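Local coordinates for protein pre-crRNA processing endonuclease (Streptococcus pyogenes serotype M1, PDB 3VZH) that probably cuts precursor CRISPR RNA as a Cas5d endoribonuclease of the type I-C CRISPR immune system, at residues A18-N22 and R31-P37; E61-N66 and D94-K100; Q69-V75 and S87-S93. All coordinates share one frame; numbering follows the deposited sequence.

All three contacts belong to one Cas5 fold, but they differ in depth. Contact 2 pairs two strands of the large antiparallel sheet and is the most central, with its centre about 9 Å from the centre of the chain. Contact 3 is a beta hairpin about 21 Å out and mostly exposed. It mixes polar and apolar side chains, and waters bridge several of the polar groups. Contact 1 lies between them in depth and joins two loop segments by two hydrogen bonds and a CH-pi contact between a proline and a phenylalanine ring. Strand 88-93 of contact 3 hydrogen-bonds to both segments of contact 1. Tyr97 of contact 2 touches Pro37 and Phe20 of contact 1 and Leu92 of contact 3.

Contact 1 (A18-N22 and R31-P37); sequences ALFTN and RSSYSVP
Two hydrogen bonds join Phe20 to Ser33 and Tyr34. Phe20 N donates to Ser33 OG at 2.9 Å, almost straight at 174°. Ser33 OG lies anti to its own backbone N (chi1 -170°), and it in turn donates a hydrogen bond to Tyr34 O at 2.7 Å. The hydroxyl is thus both acceptor and donor, which fixes its rotation. Tyr34 N returns a bond to Phe20 O at 3.0 Å.

The apolar part centres on the Phe20 ring. Pro37 CA sits over one face, 3.6 Å from the ring centroid, in a CH-pi contact. Pro37 CB meets Phe20 CZ at 3.7 Å. Farther along, the two methyls of Leu19 part: CD1 reaches Ser33 N, and CD2 lies at the edge of the poorly ordered Arg31 guanidinium.

The Tyr34 ring turns its edge to Thr21 O, and Tyr34 OH lies 3.3 Å from Asn22 CB. That hydroxyl is hydrogen-bonded to Phe174 N.

Both segments belong to the connection between strand 17-18 and helix 39-49. Leu19, Phe20 and Ser33 pack on strand 88-93, while Asn22, Tyr34 and Val36 face strand 173-178.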
loop_
_atom_site.group_PDB
_atom_site.type_symbol
_atom_site.label_atom_id
_atom_site.label_comp_id
_atom_site.label_asym_id
_atom_site.label_seq_id
_atom_site.Cartn_x
_atom_site.Cartn_y
_atom_site.Cartn_z
ATOM N N ALA A 18 8.314 2.741 -10.655
ATOM C CA ALA A 18 6.975 2.379 -10.158
ATOM C C ALA A 18 5.967 2.813 -11.213
ATOM O O ALA A 18 6.218 3.777 -11.978
ATOM C CB ALA A 18 6.656 3.049 -8.798
ATOM N N LEU A 19 4.863 2.083 -11.275
ATOM C CA LEU A 19 3.780 2.411 -12.209
ATOM C C LEU A 19 2.483 2.124 -11.496
ATOM O O LEU A 19 2.005 0.968 -11.504
ATOM C CB LEU A 19 3.848 1.587 -13.502
ATOM C CG LEU A 19 2.760 1.832 -14.558
ATOM C CD1 LEU A 19 2.831 3.299 -14.957
ATOM C CD2 LEU A 19 2.890 0.944 -15.817
ATOM N N PHE A 20 1.842 3.171 -10.988
ATOM C CA PHE A 20 0.553 2.982 -10.252
ATOM C C PHE A 20 -0.576 3.399 -11.162
ATOM O O PHE A 20 -0.726 4.562 -11.465
ATOM C CB PHE A 20 0.629 3.875 -8.999
ATOM C CG PHE A 20 1.724 3.451 -8.081
ATOM C CD1 PHE A 20 1.781 2.127 -7.627
ATOM C CD2 PHE A 20 2.698 4.340 -7.635
ATOM C CE1 PHE A 20 2.774 1.686 -6.809
ATOM C CE2 PHE A 20 3.698 3.870 -6.772
ATOM C CZ PHE A 20 3.711 2.560 -6.358
ATOM N N THR A 21 -1.377 2.470 -11.664
ATOM C CA THR A 21 -2.357 2.939 -12.646
ATOM C C THR A 21 -3.796 2.933 -12.057
ATOM O O THR A 21 -4.043 2.516 -10.888
ATOM C CB THR A 21 -2.299 2.056 -13.894
ATOM O OG1 THR A 21 -2.471 0.707 -13.457
ATOM C CG2 THR A 21 -0.917 2.197 -14.511
ATOM N N ASN A 22 -4.731 3.339 -12.914
ATOM C CA ASN A 22 -6.138 3.343 -12.615
ATOM C C ASN A 22 -6.744 2.213 -13.438
ATOM O O ASN A 22 -6.837 2.362 -14.642
ATOM C CB ASN A 22 -6.756 4.683 -13.050
ATOM C CG ASN A 22 -8.281 4.649 -13.076
ATOM O OD1 ASN A 22 -8.913 3.714 -12.567
ATOM N ND2 ASN A 22 -8.874 5.654 -13.687
ATOM N N ARG A 31 -0.016 4.135 -20.715
ATOM C CA ARG A 31 -0.270 4.104 -19.281
ATOM C C ARG A 31 0.646 5.136 -18.634
ATOM O O ARG A 31 1.855 5.174 -18.905
ATOM C CB ARG A 31 0.080 2.754 -18.645
ATOM C CG ARG A 31 0.065 1.483 -19.485
ATOM C CD ARG A 31 0.899 0.436 -18.739
ATOM N NE ARG A 31 0.612 -0.952 -19.103
ATOM C CZ ARG A 31 0.638 -1.982 -18.249
ATOM N NH1 ARG A 31 0.917 -1.795 -16.960
ATOM N NH2 ARG A 31 0.360 -3.209 -18.683
ATOM N N SER A 32 0.099 5.984 -17.782
ATOM C CA SER A 32 0.964 6.875 -17.042
ATOM C C SER A 32 0.757 6.555 -15.570
ATOM O O SER A 32 -0.288 6.086 -15.182
ATOM C CB SER A 32 0.653 8.343 -17.360
ATOM O OG SER A 32 -0.673 8.688 -16.993
ATOM N N SER A 33 1.780 6.746 -14.762
ATOM C CA SER A 33 1.574 6.519 -13.353
ATOM C C SER A 33 0.829 7.704 -12.686
ATOM O O SER A 33 1.014 8.831 -13.082
ATOM C CB SER A 33 2.960 6.294 -12.704
ATOM O OG SER A 33 2.785 5.858 -11.410
ATOM N N TYR A 34 0.020 7.426 -11.655
ATOM C CA TYR A 34 -0.321 8.423 -10.638
ATOM C C TYR A 34 0.958 8.854 -10.049
ATOM O O TYR A 34 1.982 8.140 -10.153
ATOM C CB TYR A 34 -1.125 7.737 -9.521
ATOM C CG TYR A 34 -2.599 7.507 -9.864
ATOM C CD1 TYR A 34 -3.446 8.600 -10.149
ATOM C CD2 TYR A 34 -3.145 6.212 -9.838
ATOM C CE1 TYR A 34 -4.829 8.404 -10.460
ATOM C CE2 TYR A 34 -4.530 6.004 -10.146
ATOM C CZ TYR A 34 -5.353 7.097 -10.419
ATOM O OH TYR A 34 -6.716 6.901 -10.662
ATOM N N SER A 35 0.920 10.000 -9.372
ATOM C CA SER A 35 2.134 10.512 -8.796
ATOM C C SER A 35 2.541 9.828 -7.518
ATOM O O SER A 35 3.648 10.069 -7.028
ATOM C CB SER A 35 1.911 12.017 -8.439
ATOM O OG SER A 35 1.527 12.762 -9.582
ATOM N N VAL A 36 1.622 9.086 -6.903
ATOM C CA VAL A 36 1.926 8.407 -5.650
ATOM C C VAL A 36 1.192 7.045 -5.699
ATOM O O VAL A 36 0.345 6.816 -6.559
ATOM C CB VAL A 36 1.482 9.232 -4.401
ATOM C CG1 VAL A 36 2.173 10.612 -4.362
ATOM C CG2 VAL A 36 -0.002 9.446 -4.440
ATOM N N PRO A 37 1.506 6.127 -4.755
ATOM C CA PRO A 37 0.789 4.834 -4.833
ATOM C C PRO A 37 -0.725 4.900 -4.573
ATOM O O PRO A 37 -1.200 5.815 -3.905
ATOM C CB PRO A 37 1.489 3.942 -3.794
ATOM C CG PRO A 37 2.648 4.761 -3.228
ATOM C CD PRO A 37 2.416 6.211 -3.598
#

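Contact 2 (E61-N66 and D94-K100); sequences EVKVIN and DVVYLIK
Asp94 meets Asn66 past the end of the strand pairing. Asn66 ND2 donates to Asp94 O at 2.8 Å and 171°. The acceptor lies in the amide plane of Asn66, but the donor stands above the carbonyl plane of Asp94. The chain bends sharply at Asp94, between strand 88-93 of the small sheet and strand 95-105 of the large one.

Val96 comes next. Its CG1 packs on Ile65 CB at 3.7 Å, and its CG2 lies against Asn66 ND2. Its carbonyl accepts Ile65 N, while Val96 N and Asn66 N both donate to water 1. The water therefore bridges the two backbones beyond the last direct backbone bond, Ile65 N to Val96 O.

Tyr97 faces Val64 in a non-hydrogen-bonded pair. Its CG is anti to the carbonyl carbon (chi1 -62°), which lays the ring alongside Val64. Val64 CG2 touches the ring edge, 4.0 Å from Tyr97 CE1. Val62 CG2 meets Tyr97 CB at 3.8 Å.

Leu98 exchanges two backbone bonds with Lys63, from Lys63 N to Leu98 O at 2.8 Å and from Leu98 N to Lys63 O. Leu98 lies on the face of Glu61 and Lys63, where its CG meets Ile65 CG1 at 3.7 Å; the two side chains are set roughly perpendicular.

Ile99 pairs with Val62 on the Tyr97 face. Lys100 N then bonds to Glu61 O at 2.9 Å, while the return bond is weak. The carboxylate of Glu61 is held by Tyr156 and Thr202.

These strands are antiparallel neighbours in the large sheet, consistent with an RRM-like fold. Strand 95-105 is flanked by strand 9-15 and strand 55-64 by strand 200-213. Helix 39-49 covers the Val62 and Ile99 face.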
loop_
_atom_site.group_PDB
_atom_site.type_symbol
_atom_site.label_atom_id
_atom_site.label_comp_id
_atom_site.label_asym_id
_atom_site.label_seq_id
_atom_site.Cartn_x
_atom_site.Cartn_y
_atom_site.Cartn_z
ATOM N N GLU A 61 -1.604 4.193 6.273
ATOM C CA GLU A 61 -0.838 5.421 6.046
ATOM C C GLU A 61 0.366 5.125 5.164
ATOM O O GLU A 61 0.955 3.995 5.257
ATOM C CB GLU A 61 -0.414 6.056 7.347
ATOM C CG GLU A 61 -0.073 7.525 7.168
ATOM C CD GLU A 61 0.136 8.182 8.518
ATOM O OE1 GLU A 61 1.178 7.986 9.118
ATOM O OE2 GLU A 61 -0.773 8.902 8.971
ATOM N N VAL A 62 0.716 6.053 4.277
ATOM C CA VAL A 62 2.031 5.962 3.559
ATOM C C VAL A 62 2.763 7.275 3.569
ATOM O O VAL A 62 2.112 8.342 3.578
ATOM C CB VAL A 62 1.847 5.465 2.097
ATOM C CG1 VAL A 62 0.946 6.418 1.218
ATOM C CG2 VAL A 62 3.228 5.265 1.404
ATOM N N LYS A 63 4.104 7.223 3.676
ATOM C CA LYS A 63 4.925 8.416 3.607
ATOM C C LYS A 63 5.726 8.350 2.320
ATOM O O LYS A 63 6.454 7.343 2.056
ATOM C CB LYS A 63 5.870 8.657 4.819
ATOM C CG LYS A 63 5.114 8.630 6.150
ATOM C CD LYS A 63 6.029 8.828 7.350
ATOM C CE LYS A 63 6.645 10.132 7.385
ATOM N NZ LYS A 63 6.925 10.401 8.852
ATOM N N VAL A 64 5.529 9.360 1.473
ATOM C CA VAL A 64 6.296 9.520 0.211
ATOM C C VAL A 64 7.577 10.274 0.536
ATOM O O VAL A 64 7.557 11.487 0.819
ATOM C CB VAL A 64 5.371 10.288 -0.819
ATOM C CG1 VAL A 64 6.110 10.507 -2.139
ATOM C CG2 VAL A 64 4.063 9.533 -1.029
ATOM N N ILE A 65 8.712 9.550 0.564
ATOM C CA ILE A 65 9.953 10.136 1.085
ATOM C C ILE A 65 10.673 10.913 0.045
ATOM O O ILE A 65 11.320 11.910 0.383
ATOM C CB ILE A 65 10.857 9.013 1.647
ATOM C CG1 ILE A 65 10.089 8.336 2.827
ATOM C CG2 ILE A 65 12.146 9.652 2.199
ATOM C CD1 ILE A 65 9.623 9.287 3.954
ATOM N N ASN A 66 10.580 10.478 -1.223
ATOM C CA ASN A 66 11.447 11.071 -2.280
ATOM C C ASN A 66 10.694 12.059 -3.164
ATOM O O ASN A 66 9.502 11.797 -3.502
ATOM C CB ASN A 66 12.077 10.007 -3.217
ATOM C CG ASN A 66 13.233 9.267 -2.566
ATOM O OD1 ASN A 66 13.571 9.552 -1.409
ATOM N ND2 ASN A 66 13.831 8.267 -3.297
ATOM N N ASP A 94 12.922 6.333 -8.946
ATOM C CA ASP A 94 13.653 6.474 -7.663
ATOM C C ASP A 94 12.726 6.782 -6.440
ATOM O O ASP A 94 12.719 7.855 -5.862
ATOM C CB ASP A 94 14.762 7.514 -7.825
ATOM C CG ASP A 94 15.735 7.474 -6.702
ATOM O OD1 ASP A 94 15.599 6.601 -5.853
ATOM O OD2 ASP A 94 16.571 8.379 -6.540
ATOM N N VAL A 95 11.856 5.830 -6.121
ATOM C CA VAL A 95 10.754 5.979 -5.141
ATOM C C VAL A 95 11.164 5.309 -3.846
ATOM O O VAL A 95 11.888 4.250 -3.877
ATOM C CB VAL A 95 9.411 5.422 -5.677
ATOM C CG1 VAL A 95 9.011 6.206 -6.968
ATOM C CG2 VAL A 95 9.460 3.882 -5.922
ATOM N N VAL A 96 10.790 5.960 -2.703
ATOM C CA VAL A 96 10.889 5.351 -1.354
ATOM C C VAL A 96 9.557 5.620 -0.661
ATOM O O VAL A 96 9.067 6.722 -0.667
ATOM C CB VAL A 96 12.008 6.006 -0.526
ATOM C CG1 VAL A 96 11.861 5.521 0.908
ATOM C CG2 VAL A 96 13.438 5.702 -1.041
ATOM N N TYR A 97 8.914 4.601 -0.094
ATOM C CA TYR A 97 7.588 4.767 0.567
ATOM C C TYR A 97 7.682 4.033 1.867
ATOM O O TYR A 97 8.229 2.860 1.908
ATOM C CB TYR A 97 6.492 4.079 -0.237
ATOM C CG TYR A 97 6.330 4.664 -1.615
ATOM C CD1 TYR A 97 5.959 6.004 -1.779
ATOM C CD2 TYR A 97 6.530 3.893 -2.727
ATOM C CE1 TYR A 97 5.849 6.549 -3.087
ATOM C CE2 TYR A 97 6.414 4.416 -4.012
ATOM C CZ TYR A 97 6.052 5.742 -4.165
ATOM O OH TYR A 97 5.935 6.240 -5.450
ATOM N N LEU A 98 7.245 4.663 2.955
ATOM C CA LEU A 98 7.175 3.938 4.193
ATOM C C LEU A 98 5.680 3.653 4.399
ATOM O O LEU A 98 4.809 4.607 4.324
ATOM C CB LEU A 98 7.771 4.807 5.349
ATOM C CG LEU A 98 9.065 5.512 4.995
ATOM C CD1 LEU A 98 9.479 6.249 6.267
ATOM C CD2 LEU A 98 10.189 4.523 4.626
ATOM N N ILE A 99 5.327 2.396 4.691
ATOM C CA ILE A 99 3.934 2.003 4.779
ATOM C C ILE A 99 3.704 1.639 6.274
ATOM O O ILE A 99 4.469 0.854 6.845
ATOM C CB ILE A 99 3.656 0.740 3.912
ATOM C CG1 ILE A 99 4.133 0.976 2.459
ATOM C CG2 ILE A 99 2.156 0.391 3.882
ATOM C CD1 ILE A 99 3.996 -0.257 1.532
ATOM N N LYS A 100 2.602 2.118 6.807
ATOM C CA LYS A 100 2.070 1.728 8.140
ATOM C C LYS A 100 0.835 0.874 7.884
ATOM O O LYS A 100 -0.045 1.281 7.120
ATOM C CB LYS A 100 1.712 2.989 8.900
ATOM C CG LYS A 100 1.076 2.700 10.256
ATOM C CD LYS A 100 0.693 4.041 10.950
ATOM C CE LYS A 100 0.068 3.751 12.333
ATOM N NZ LYS A 100 -0.465 5.029 12.947
HETATM O O HOH W 1 9.149 8.272 -2.949
#

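Contact 3 (Q69-V75 and S87-S93); sequences QTELQGV and SYVSYLS
The Tyr91 ring meets Gln73 at its edge: Gln73 CB lies in the ring plane, 4.0 Å from Tyr91 CE2. Glu71 O also lies near that edge. The Gln73 amide is turned 76° from the ring. Tyr91 OH is hydrogen-bonded to Glu143 OE2. On the opposite side of the sheet, the Tyr88 ring is approached obliquely by Leu72 CD1 and Gly74 CA. Leu72 CG is anti to the backbone N (chi1 -164°), and from there Leu72 CD1 reaches Tyr88 CB at 3.9 Å.

The two strands form an antiparallel hairpin whose connecting residues 77-86 are not modelled. Strand 88-93 is the middle strand of a three-stranded sheet, with strand 17-18 along its other side. Glu71 and Tyr91 exchange two backbone bonds, with Tyr91 N to Glu71 O at 2.8 Å. Gln73 and Val89 do the same. Val75 N donates to Ser87 O at 2.8 Å near the unmodelled residues, and Ser93 N to Gln69 O at the other end.

Waters join polar groups across the pair. Water 2 links Gln69 N to Ser93 O. Water 3 lies between Thr70 OG1 and Ser90 OG. Glu71 bends at chi2 (-81°), and its OE1 accepts a bond from water 4, which also meets Ser93 OG at 2.8 Å.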
loop_
_atom_site.group_PDB
_atom_site.type_symbol
_atom_site.label_atom_id
_atom_site.label_comp_id
_atom_site.label_asym_id
_atom_site.label_seq_id
_atom_site.Cartn_x
_atom_site.Cartn_y
_atom_site.Cartn_z
ATOM N N GLN A 69 9.524 12.182 -9.445
ATOM C CA GLN A 69 10.252 12.353 -10.715
ATOM C C GLN A 69 9.690 11.278 -11.610
ATOM O O GLN A 69 9.243 10.259 -11.099
ATOM C CB GLN A 69 11.742 12.024 -10.461
ATOM C CG GLN A 69 12.471 12.997 -9.531
ATOM C CD GLN A 69 13.978 12.759 -9.530
ATOM O OE1 GLN A 69 14.695 13.412 -10.264
ATOM N NE2 GLN A 69 14.449 11.820 -8.726
ATOM N N THR A 70 9.649 11.527 -12.909
ATOM C CA THR A 70 9.118 10.551 -13.828
ATOM C C THR A 70 10.112 10.311 -14.964
ATOM O O THR A 70 11.021 11.130 -15.200
ATOM C CB THR A 70 7.759 11.010 -14.429
ATOM O OG1 THR A 70 7.956 12.113 -15.310
ATOM C CG2 THR A 70 6.722 11.419 -13.288
ATOM N N GLU A 71 9.887 9.189 -15.665
ATOM C CA GLU A 71 10.690 8.797 -16.782
ATOM C C GLU A 71 9.779 8.192 -17.790
ATOM O O GLU A 71 8.838 7.483 -17.457
ATOM C CB GLU A 71 11.719 7.750 -16.374
ATOM C CG GLU A 71 12.789 8.337 -15.481
ATOM C CD GLU A 71 13.875 9.077 -16.267
ATOM O OE1 GLU A 71 14.733 9.701 -15.632
ATOM O OE2 GLU A 71 13.902 9.034 -17.508
ATOM N N LEU A 72 10.106 8.465 -19.043
ATOM C CA LEU A 72 9.249 8.097 -20.145
ATOM C C LEU A 72 9.841 6.900 -20.820
ATOM O O LEU A 72 11.071 6.824 -20.989
ATOM C CB LEU A 72 9.197 9.294 -21.111
ATOM C CG LEU A 72 8.149 9.470 -22.222
ATOM C CD1 LEU A 72 6.754 9.052 -21.753
ATOM C CD2 LEU A 72 8.164 10.938 -22.725
ATOM N N GLN A 73 9.001 5.960 -21.248
ATOM C CA GLN A 73 9.518 4.853 -22.026
ATOM C C GLN A 73 8.670 4.684 -23.328
ATOM O O GLN A 73 7.438 4.521 -23.247
ATOM C CB GLN A 73 9.521 3.538 -21.210
ATOM C CG GLN A 73 9.954 2.332 -22.104
ATOM C CD GLN A 73 10.075 1.086 -21.286
ATOM O OE1 GLN A 73 9.083 0.386 -21.061
ATOM N NE2 GLN A 73 11.270 0.825 -20.772
ATOM N N GLY A 74 9.294 4.764 -24.500
ATOM C CA GLY A 74 8.568 4.607 -25.760
ATOM C C GLY A 74 8.611 3.120 -26.107
ATOM O O GLY A 74 9.663 2.489 -25.947
ATOM N N VAL A 75 7.480 2.545 -26.543
ATOM C CA VAL A 75 7.403 1.117 -26.889
ATOM C C VAL A 75 6.844 1.064 -28.318
ATOM O O VAL A 75 5.825 1.715 -28.619
ATOM C CB VAL A 75 6.561 0.275 -25.848
ATOM C CG1 VAL A 75 7.034 0.500 -24.395
ATOM C CG2 VAL A 75 5.073 0.586 -25.931
ATOM N N SER A 87 1.904 3.998 -27.268
ATOM C CA SER A 87 3.295 3.644 -27.322
ATOM C C SER A 87 4.198 4.407 -26.324
ATOM O O SER A 87 5.403 4.448 -26.531
ATOM C CB SER A 87 3.856 3.713 -28.750
ATOM O OG SER A 87 3.298 4.776 -29.544
ATOM N N TYR A 88 3.641 5.027 -25.281
ATOM C CA TYR A 88 4.475 5.611 -24.223
ATOM C C TYR A 88 3.986 5.088 -22.895
ATOM O O TYR A 88 2.770 4.895 -22.699
ATOM C CB TYR A 88 4.363 7.144 -24.199
ATOM C CG TYR A 88 4.785 7.840 -25.467
ATOM C CD1 TYR A 88 6.149 8.034 -25.769
ATOM C CD2 TYR A 88 3.812 8.334 -26.372
ATOM C CE1 TYR A 88 6.536 8.682 -26.951
ATOM C CE2 TYR A 88 4.178 8.994 -27.536
ATOM C CZ TYR A 88 5.537 9.164 -27.833
ATOM O OH TYR A 88 5.864 9.823 -29.005
ATOM N N VAL A 89 4.901 4.901 -21.948
ATOM C CA VAL A 89 4.505 4.558 -20.622
ATOM C C VAL A 89 5.284 5.534 -19.791
ATOM O O VAL A 89 6.494 5.671 -20.047
ATOM C CB VAL A 89 4.920 3.099 -20.222
ATOM C CG1 VAL A 89 4.519 2.821 -18.772
ATOM C CG2 VAL A 89 4.255 2.080 -21.168
ATOM N N SER A 90 4.621 6.233 -18.848
ATOM C CA SER A 90 5.341 7.192 -17.961
ATOM C C SER A 90 5.448 6.597 -16.559
ATOM O O SER A 90 4.416 6.379 -15.878
ATOM C CB SER A 90 4.647 8.618 -17.930
ATOM O OG SER A 90 5.305 9.512 -16.928
ATOM N N TYR A 91 6.672 6.346 -16.109
ATOM C CA TYR A 91 6.935 5.775 -14.778
ATOM C C TYR A 91 7.357 6.799 -13.735
ATOM O O TYR A 91 7.965 7.752 -14.071
ATOM C CB TYR A 91 8.132 4.783 -14.892
ATOM C CG TYR A 91 7.813 3.562 -15.688
ATOM C CD1 TYR A 91 7.260 2.424 -15.052
ATOM C CD2 TYR A 91 8.097 3.505 -17.081
ATOM C CE1 TYR A 91 6.952 1.279 -15.797
ATOM C CE2 TYR A 91 7.776 2.348 -17.842
ATOM C CZ TYR A 91 7.224 1.237 -17.189
ATOM O OH TYR A 91 6.911 0.074 -17.886
ATOM N N LEU A 92 7.067 6.544 -12.461
ATOM C CA LEU A 92 7.817 7.246 -11.406
ATOM C C LEU A 92 9.190 6.671 -11.372
ATOM O O LEU A 92 9.394 5.447 -11.588
ATOM C CB LEU A 92 7.071 6.971 -10.078
ATOM C CG LEU A 92 5.718 7.694 -9.970
ATOM C CD1 LEU A 92 4.966 7.088 -8.746
ATOM C CD2 LEU A 92 6.057 9.198 -9.707
ATOM N N SER A 93 10.145 7.479 -10.895
ATOM C CA SER A 93 11.497 7.050 -10.810
ATOM C C SER A 93 12.050 7.239 -9.394
ATOM O O SER A 93 11.659 8.163 -8.718
ATOM C CB SER A 93 12.302 7.969 -11.759
ATOM O OG SER A 93 13.612 7.548 -11.732
HETATM O O HOH W 2 9.718 9.798 -7.595
HETATM O O HOH W 3 7.432 11.301 -17.902
HETATM O O HOH W 4 14.728 9.821 -12.884
#